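Local atomic coordinates of uncharacterized protein (Enterococcus faecalis, PDB entry 3D3Y), a protein that is of unknown function but probably belongs to the M16 metallopeptidase family, with a domain of the catalytically inactive type. Residues Gln276-His287 with Glu349-Gln360. Sequence-based numbering, arbitrary orientation.
Sequences QVFNGIFGGFPH and EIEQTKAMLKNQ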
ATOM      1  N   GLN A 276     -15.397   7.801  -5.191  1.00 31.18           N
ATOM      2  CA  GLN A 276     -15.497   7.340  -3.805  1.00 32.14           C
ATOM      3  C   GLN A 276     -16.957   6.920  -3.515  1.00 32.12           C
ATOM      4  O   GLN A 276     -17.218   5.849  -2.973  1.00 32.47           O
ATOM      5  CB  GLN A 276     -15.049   8.457  -2.851  1.00 32.85           C
ATOM      6  CG  GLN A 276     -13.570   8.859  -2.960  1.00 35.46           C
ATOM      7  CD  GLN A 276     -12.649   7.753  -2.462  1.00 43.02           C
ATOM      8  OE1 GLN A 276     -13.046   6.919  -1.630  1.00 44.33           O
ATOM      9  NE2 GLN A 276     -11.428   7.723  -2.973  1.00 44.10           N
ATOM     10  N   VAL A 277     -17.887   7.780  -3.908  1.00 30.94           N
ATOM     11  CA  VAL A 277     -19.295   7.562  -3.652  1.00 30.67           C
ATOM     12  C   VAL A 277     -19.822   6.463  -4.563  1.00 30.30           C
ATOM     13  O   VAL A 277     -20.530   5.568  -4.084  1.00 30.02           O
ATOM     14  CB  VAL A 277     -20.121   8.883  -3.766  1.00 31.58           C
ATOM     15  CG1 VAL A 277     -21.644   8.621  -3.561  1.00 28.78           C
ATOM     16  CG2 VAL A 277     -19.607   9.922  -2.750  1.00 29.02           C
ATOM     17  N   PHE A 278     -19.459   6.500  -5.852  1.00 29.65           N
ATOM     18  CA  PHE A 278     -19.906   5.439  -6.774  1.00 29.98           C
ATOM     19  C   PHE A 278     -19.536   4.066  -6.217  1.00 29.59           C
ATOM     20  O   PHE A 278     -20.365   3.140  -6.194  1.00 28.98           O
ATOM     21  CB  PHE A 278     -19.296   5.591  -8.168  1.00 29.89           C
ATOM     22  CG  PHE A 278     -19.402   4.328  -8.980  1.00 31.97           C
ATOM     23  CD1 PHE A 278     -20.569   4.045  -9.718  1.00 31.50           C
ATOM     24  CD2 PHE A 278     -18.362   3.398  -8.979  1.00 31.72           C
ATOM     25  CE1 PHE A 278     -20.688   2.844 -10.453  1.00 32.71           C
ATOM     26  CE2 PHE A 278     -18.473   2.199  -9.700  1.00 34.12           C
ATOM     27  CZ  PHE A 278     -19.635   1.930 -10.457  1.00 31.82           C
ATOM     28  N   ASN A 279     -18.293   3.949  -5.744  1.00 29.80           N
ATOM     29  CA  ASN A 279     -17.793   2.680  -5.240  1.00 30.85           C
ATOM     30  C   ASN A 279     -18.602   2.194  -4.066  1.00 30.68           C
ATOM     31  O   ASN A 279     -18.945   0.997  -3.992  1.00 31.49           O
ATOM     32  CB  ASN A 279     -16.306   2.726  -4.857  1.00 30.72           C
ATOM     33  CG  ASN A 279     -15.828   1.377  -4.332  1.00 33.29           C
ATOM     34  OD1 ASN A 279     -15.439   1.244  -3.149  1.00 34.59           O
ATOM     35  ND2 ASN A 279     -15.903   0.365  -5.190  1.00 27.18           N
ATOM     36  N   GLY A 280     -18.924   3.113  -3.151  1.00 30.79           N
ATOM     37  CA  GLY A 280     -19.743   2.774  -1.996  1.00 30.38           C
ATOM     38  C   GLY A 280     -21.122   2.267  -2.380  1.00 30.92           C
ATOM     39  O   GLY A 280     -21.618   1.331  -1.758  1.00 30.38           O
ATOM     40  N   ILE A 281     -21.732   2.868  -3.413  1.00 29.89           N
ATOM     41  CA  ILE A 281     -23.102   2.510  -3.814  1.00 31.11           C
ATOM     42  C   ILE A 281     -23.107   1.189  -4.580  1.00 30.73           C
ATOM     43  O   ILE A 281     -24.073   0.422  -4.514  1.00 31.31           O
ATOM     44  CB  ILE A 281     -23.701   3.633  -4.692  1.00 30.48           C
ATOM     45  CG1 ILE A 281     -24.024   4.872  -3.847  1.00 30.52           C
ATOM     46  CG2 ILE A 281     -24.950   3.177  -5.453  1.00 32.65           C
ATOM     47  CD1 ILE A 281     -24.156   6.164  -4.732  1.00 32.32           C
ATOM     48  N   PHE A 282     -22.044   0.963  -5.349  1.00 30.17           N
ATOM     49  CA  PHE A 282     -21.939  -0.212  -6.240  1.00 30.76           C
ATOM     50  C   PHE A 282     -21.686  -1.496  -5.421  1.00 31.41           C
ATOM     51  O   PHE A 282     -22.513  -2.416  -5.422  1.00 32.09           O
ATOM     52  CB  PHE A 282     -20.874   0.052  -7.333  1.00 30.89           C
ATOM     53  CG  PHE A 282     -20.725  -1.051  -8.362  1.00 30.78           C
ATOM     54  CD1 PHE A 282     -21.843  -1.710  -8.916  1.00 31.76           C
ATOM     55  CD2 PHE A 282     -19.456  -1.398  -8.821  1.00 32.66           C
ATOM     56  CE1 PHE A 282     -21.692  -2.732  -9.897  1.00 31.43           C
ATOM     57  CE2 PHE A 282     -19.279  -2.403  -9.778  1.00 31.96           C
ATOM     58  CZ  PHE A 282     -20.402  -3.062 -10.352  1.00 30.16           C
ATOM     59  N   GLY A 283     -20.597  -1.536  -4.663  1.00 31.75           N
ATOM     60  CA  GLY A 283     -20.246  -2.734  -3.906  1.00 31.51           C
ATOM     61  C   GLY A 283     -19.399  -2.468  -2.675  1.00 32.22           C
ATOM     62  O   GLY A 283     -18.895  -3.395  -2.079  1.00 32.72           O
ATOM     63  N   GLY A 284     -19.236  -1.206  -2.276  1.00 32.72           N
ATOM     64  CA  GLY A 284     -18.241  -0.873  -1.246  1.00 33.96           C
ATOM     65  C   GLY A 284     -18.668  -1.162   0.185  1.00 34.71           C
ATOM     66  O   GLY A 284     -17.829  -1.469   1.060  1.00 35.14           O
ATOM     67  N   PHE A 285     -19.971  -1.056   0.418  1.00 34.48           N
ATOM     68  CA  PHE A 285     -20.560  -1.106   1.744  1.00 34.77           C
ATOM     69  C   PHE A 285     -21.723  -2.107   1.770  1.00 35.34           C
ATOM     70  O   PHE A 285     -22.210  -2.495   0.714  1.00 33.98           O
ATOM     71  CB  PHE A 285     -21.097   0.287   2.090  1.00 34.42           C
ATOM     72  CG  PHE A 285     -20.034   1.330   2.312  1.00 35.28           C
ATOM     73  CD1 PHE A 285     -19.064   1.171   3.302  1.00 36.04           C
ATOM     74  CD2 PHE A 285     -20.054   2.526   1.591  1.00 33.47           C
ATOM     75  CE1 PHE A 285     -18.104   2.168   3.547  1.00 35.11           C
ATOM     76  CE2 PHE A 285     -19.089   3.515   1.825  1.00 34.41           C
ATOM     77  CZ  PHE A 285     -18.100   3.330   2.792  1.00 34.21           C
ATOM     78  N   PRO A 286     -22.179  -2.522   2.975  1.00 36.44           N
ATOM     79  CA  PRO A 286     -23.249  -3.517   3.068  1.00 36.33           C
ATOM     80  C   PRO A 286     -24.588  -3.104   2.456  1.00 36.19           C
ATOM     81  O   PRO A 286     -25.406  -3.982   2.141  1.00 36.06           O
ATOM     82  CB  PRO A 286     -23.400  -3.770   4.593  1.00 37.42           C
ATOM     83  CG  PRO A 286     -22.109  -3.314   5.200  1.00 38.07           C
ATOM     84  CD  PRO A 286     -21.670  -2.138   4.312  1.00 37.63           C
ATOM     85  N   HIS A 287     -24.789  -1.799   2.255  1.00 35.27           N
ATOM     86  CA  HIS A 287     -26.016  -1.284   1.679  1.00 35.20           C
ATOM     87  C   HIS A 287     -25.881  -1.142   0.146  1.00 33.84           C
ATOM     88  O   HIS A 287     -26.789  -0.646  -0.530  1.00 34.02           O
ATOM     89  CB  HIS A 287     -26.385   0.065   2.323  1.00 36.00           C
ATOM     90  CG  HIS A 287     -25.353   1.138   2.108  1.00 34.76           C
ATOM     91  ND1 HIS A 287     -24.395   1.453   3.049  1.00 38.29           N
ATOM     92  CD2 HIS A 287     -25.119   1.952   1.052  1.00 37.66           C
ATOM     93  CE1 HIS A 287     -23.635   2.435   2.591  1.00 34.74           C
ATOM     94  NE2 HIS A 287     -24.046   2.747   1.377  1.00 34.78           N
ATOM     95  N   GLU A 349     -29.334   5.176  -0.329  1.00 40.84           N
ATOM     96  CA  GLU A 349     -28.068   4.666  -0.876  1.00 40.31           C
ATOM     97  C   GLU A 349     -26.935   5.714  -0.827  1.00 39.49           C
ATOM     98  O   GLU A 349     -25.853   5.437  -0.313  1.00 38.96           O
ATOM     99  CB  GLU A 349     -28.256   4.156  -2.315  1.00 40.10           C
ATOM    100  CG  GLU A 349     -29.042   2.857  -2.383  1.00 42.46           C
ATOM    101  CD  GLU A 349     -29.270   2.408  -3.798  1.00 43.24           C
ATOM    102  OE1 GLU A 349     -29.791   3.199  -4.603  1.00 43.28           O
ATOM    103  OE2 GLU A 349     -28.960   1.253  -4.098  1.00 43.47           O
ATOM    104  N   ILE A 350     -27.192   6.909  -1.347  1.00 38.97           N
ATOM    105  CA  ILE A 350     -26.154   7.962  -1.415  1.00 38.58           C
ATOM    106  C   ILE A 350     -25.825   8.488  -0.029  1.00 37.77           C
ATOM    107  O   ILE A 350     -24.645   8.667   0.290  1.00 37.20           O
ATOM    108  CB  ILE A 350     -26.579   9.165  -2.281  1.00 39.34           C
ATOM    109  CG1 ILE A 350     -27.056   8.720  -3.643  1.00 41.17           C
ATOM    110  CG2 ILE A 350     -25.410  10.132  -2.527  1.00 40.21           C
ATOM    111  CD1 ILE A 350     -28.148   9.606  -4.125  1.00 44.37           C
ATOM    112  N   GLU A 351     -26.863   8.741   0.773  1.00 36.01           N
ATOM    113  CA  GLU A 351     -26.721   9.343   2.098  1.00 36.74           C
ATOM    114  C   GLU A 351     -25.916   8.405   3.004  1.00 35.70           C
ATOM    115  O   GLU A 351     -24.978   8.838   3.683  1.00 34.80           O
ATOM    116  CB  GLU A 351     -28.104   9.611   2.747  1.00 36.10           C
ATOM    117  CG  GLU A 351     -28.929  10.782   2.140  1.00 40.23           C
ATOM    118  CD  GLU A 351     -30.326  10.987   2.826  1.00 41.60           C
ATOM    119  OE1 GLU A 351     -30.813  10.079   3.573  1.00 48.44           O
ATOM    120  OE2 GLU A 351     -30.930  12.074   2.622  1.00 48.95           O
ATOM    121  N   GLN A 352     -26.275   7.118   3.003  1.00 34.58           N
ATOM    122  CA  GLN A 352     -25.516   6.136   3.772  1.00 35.94           C
ATOM    123  C   GLN A 352     -24.072   6.006   3.311  1.00 34.19           C
ATOM    124  O   GLN A 352     -23.178   5.885   4.125  1.00 34.54           O
ATOM    125  CB  GLN A 352     -26.175   4.756   3.728  1.00 37.07           C
ATOM    126  CG  GLN A 352     -27.304   4.599   4.699  1.00 41.40           C
ATOM    127  CD  GLN A 352     -27.596   3.131   4.923  1.00 48.58           C
ATOM    128  OE1 GLN A 352     -28.439   2.558   4.234  1.00 51.94           O
ATOM    129  NE2 GLN A 352     -26.852   2.494   5.842  1.00 49.73           N
ATOM    130  N   THR A 353     -23.850   6.047   2.001  1.00 34.01           N
ATOM    131  CA  THR A 353     -22.484   5.996   1.458  1.00 32.74           C
ATOM    132  C   THR A 353     -21.667   7.207   1.918  1.00 32.47           C
ATOM    133  O   THR A 353     -20.550   7.039   2.399  1.00 32.29           O
ATOM    134  CB  THR A 353     -22.502   5.888  -0.071  1.00 33.27           C
ATOM    135  OG1 THR A 353     -23.212   4.691  -0.424  1.00 33.51           O
ATOM    136  CG2 THR A 353     -21.086   5.876  -0.650  1.00 30.03           C
ATOM    137  N   LYS A 354     -22.230   8.415   1.795  1.00 31.53           N
ATOM    138  CA  LYS A 354     -21.523   9.632   2.244  1.00 31.22           C
ATOM    139  C   LYS A 354     -21.187   9.594   3.759  1.00 31.45           C
ATOM    140  O   LYS A 354     -20.058   9.887   4.158  1.00 30.60           O
ATOM    141  CB  LYS A 354     -22.286  10.900   1.868  1.00 30.55           C
ATOM    142  CG  LYS A 354     -22.437  11.134   0.337  1.00 29.42           C
ATOM    143  CD  LYS A 354     -23.250  12.386   0.046  1.00 30.37           C
ATOM    144  CE  LYS A 354     -23.154  12.744  -1.435  1.00 28.57           C
ATOM    145  NZ  LYS A 354     -23.970  13.942  -1.803  1.00 30.03           N
ATOM    146  N   ALA A 355     -22.154   9.177   4.583  1.00 32.75           N
ATOM    147  CA  ALA A 355     -21.955   9.070   6.042  1.00 32.90           C
ATOM    148  C   ALA A 355     -20.780   8.140   6.386  1.00 33.81           C
ATOM    149  O   ALA A 355     -19.893   8.496   7.179  1.00 32.32           O
ATOM    150  CB  ALA A 355     -23.263   8.570   6.727  1.00 33.93           C
HETATM  151  N   MSE A 356     -20.746   6.973   5.744  1.00 34.17           N
HETATM  152  CA  MSE A 356     -19.711   5.983   6.047  1.00 37.32           C
HETATM  153  C   MSE A 356     -18.342   6.429   5.533  1.00 34.98           C
HETATM  154  O   MSE A 356     -17.347   6.223   6.198  1.00 34.03           O
HETATM  155  CB  MSE A 356     -20.094   4.586   5.526  1.00 36.13           C
HETATM  156  CG  MSE A 356     -21.207   3.952   6.389  1.00 41.63           C
HETATM  157 SE   MSE A 356     -21.752   2.210   5.759  0.80 46.34          SE
HETATM  158  CE  MSE A 356     -20.248   1.188   6.485  1.00 45.87           C
ATOM    159  N   LEU A 357     -18.302   7.063   4.365  1.00 34.24           N
ATOM    160  CA  LEU A 357     -17.039   7.628   3.888  1.00 33.83           C
ATOM    161  C   LEU A 357     -16.538   8.715   4.845  1.00 33.80           C
ATOM    162  O   LEU A 357     -15.367   8.689   5.248  1.00 33.96           O
ATOM    163  CB  LEU A 357     -17.156   8.168   2.450  1.00 32.30           C
ATOM    164  CG  LEU A 357     -17.254   7.098   1.356  1.00 32.81           C
ATOM    165  CD1 LEU A 357     -17.713   7.709   0.031  1.00 31.93           C
ATOM    166  CD2 LEU A 357     -15.939   6.313   1.149  1.00 31.66           C
ATOM    167  N   LYS A 358     -17.415   9.645   5.231  1.00 33.86           N
ATOM    168  CA  LYS A 358     -17.023  10.703   6.173  1.00 35.35           C
ATOM    169  C   LYS A 358     -16.569  10.130   7.493  1.00 35.95           C
ATOM    170  O   LYS A 358     -15.533  10.526   7.997  1.00 36.69           O
ATOM    171  CB  LYS A 358     -18.154  11.711   6.421  1.00 34.89           C
ATOM    172  CG  LYS A 358     -18.427  12.624   5.198  1.00 35.54           C
ATOM    173  CD  LYS A 358     -19.518  13.641   5.498  1.00 36.49           C
ATOM    174  CE  LYS A 358     -20.871  12.968   5.682  1.00 35.14           C
ATOM    175  NZ  LYS A 358     -21.888  14.051   5.697  1.00 35.20           N
ATOM    176  N   ASN A 359     -17.334   9.196   8.049  1.00 37.35           N
ATOM    177  CA  ASN A 359     -16.971   8.603   9.341  1.00 39.10           C
ATOM    178  C   ASN A 359     -15.567   7.977   9.310  1.00 38.68           C
ATOM    179  O   ASN A 359     -14.770   8.151  10.247  1.00 37.79           O
ATOM    180  CB  ASN A 359     -18.009   7.556   9.799  1.00 40.15           C
ATOM    181  CG  ASN A 359     -19.357   8.184  10.231  1.00 43.68           C
ATOM    182  OD1 ASN A 359     -19.452   9.384  10.534  1.00 46.00           O
ATOM    183  ND2 ASN A 359     -20.412   7.352  10.255  1.00 47.77           N
ATOM    184  N   GLN A 360     -15.277   7.245   8.239  1.00 38.78           N
ATOM    185  CA  GLN A 360     -13.971   6.602   8.098  1.00 39.30           C
ATOM    186  C   GLN A 360     -12.830   7.610   8.002  1.00 38.96           C
ATOM    187  O   GLN A 360     -11.860   7.503   8.730  1.00 38.74           O
ATOM    188  CB  GLN A 360     -13.973   5.595   6.945  1.00 39.47           C
ATOM    189  CG  GLN A 360     -14.902   4.445   7.263  1.00 43.75           C
ATOM    190  CD  GLN A 360     -15.013   3.388   6.176  1.00 49.96           C
ATOM    191  OE1 GLN A 360     -14.459   3.523   5.072  1.00 53.63           O
ATOM    192  NE2 GLN A 360     -15.759   2.319   6.488  1.00 52.16           N
TER
HETATM  193  O   HOH W   1     -28.524  -0.983  -2.704  1.00 33.38           O
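Helix-against-helix packing, extended by the loop that leaves the first helix, joins helix 272-284 and the turn after it to helix 347-364, in the helical layer of the inactive-type M16 domain. The two helical segments run at 114° to each other, their axes 9.0 Å apart at closest. The backbones come nearest at G280 and T353 (CA to CA 5.5 Å), where the T353 methyl rests against the glycine backbone, CG2 3.6 Å from G280 CA. One turn back, V277 acts as a knob in the hole formed by I350, T353, K354 and L357, with CG1 directed at T353 and I350 and CG2 at L357 CD1.

T353 also carries the polar link. H287 NE2 donates to T353 OG1 over 2.8 Å at an N-H...O angle of 169°, the acceptor lying practically in the imidazole plane. OG1 in turn donates to E349 O one turn earlier (2.7 Å), a carbonyl that also accepts from T353 N on the opposite face of its plane. The two bonds grip OG1, which gives its proton to E349 O and accepts the one from H287 NE2. Q352 CB covers one imidazole face, 3.7 Å from the centroid, while M356 SE stands at the ring's edge. A water bridges H287 O and E349 OE2; the carboxylate also forms a salt bridge with K289, while its OE1 accepts from R346 N.

F285, the first residue to depart from helical geometry, is held by selenomethionine M356: CB and SE lie over one ring face, SE 4.2 Å from the centroid. The bend at chi3 (78°) brings CE to 3.4 Å from F285 CD1. L357 CD2 and Q360 NE2 approach the ring edge.

V277 and I350 continue onto helix 400-409; the arrangement combines a close helix crossing at a glycine, a knob-into-hole contact and a Met-aromatic contact, consistent with the packed helical layer of an alpha/beta M16-type domain.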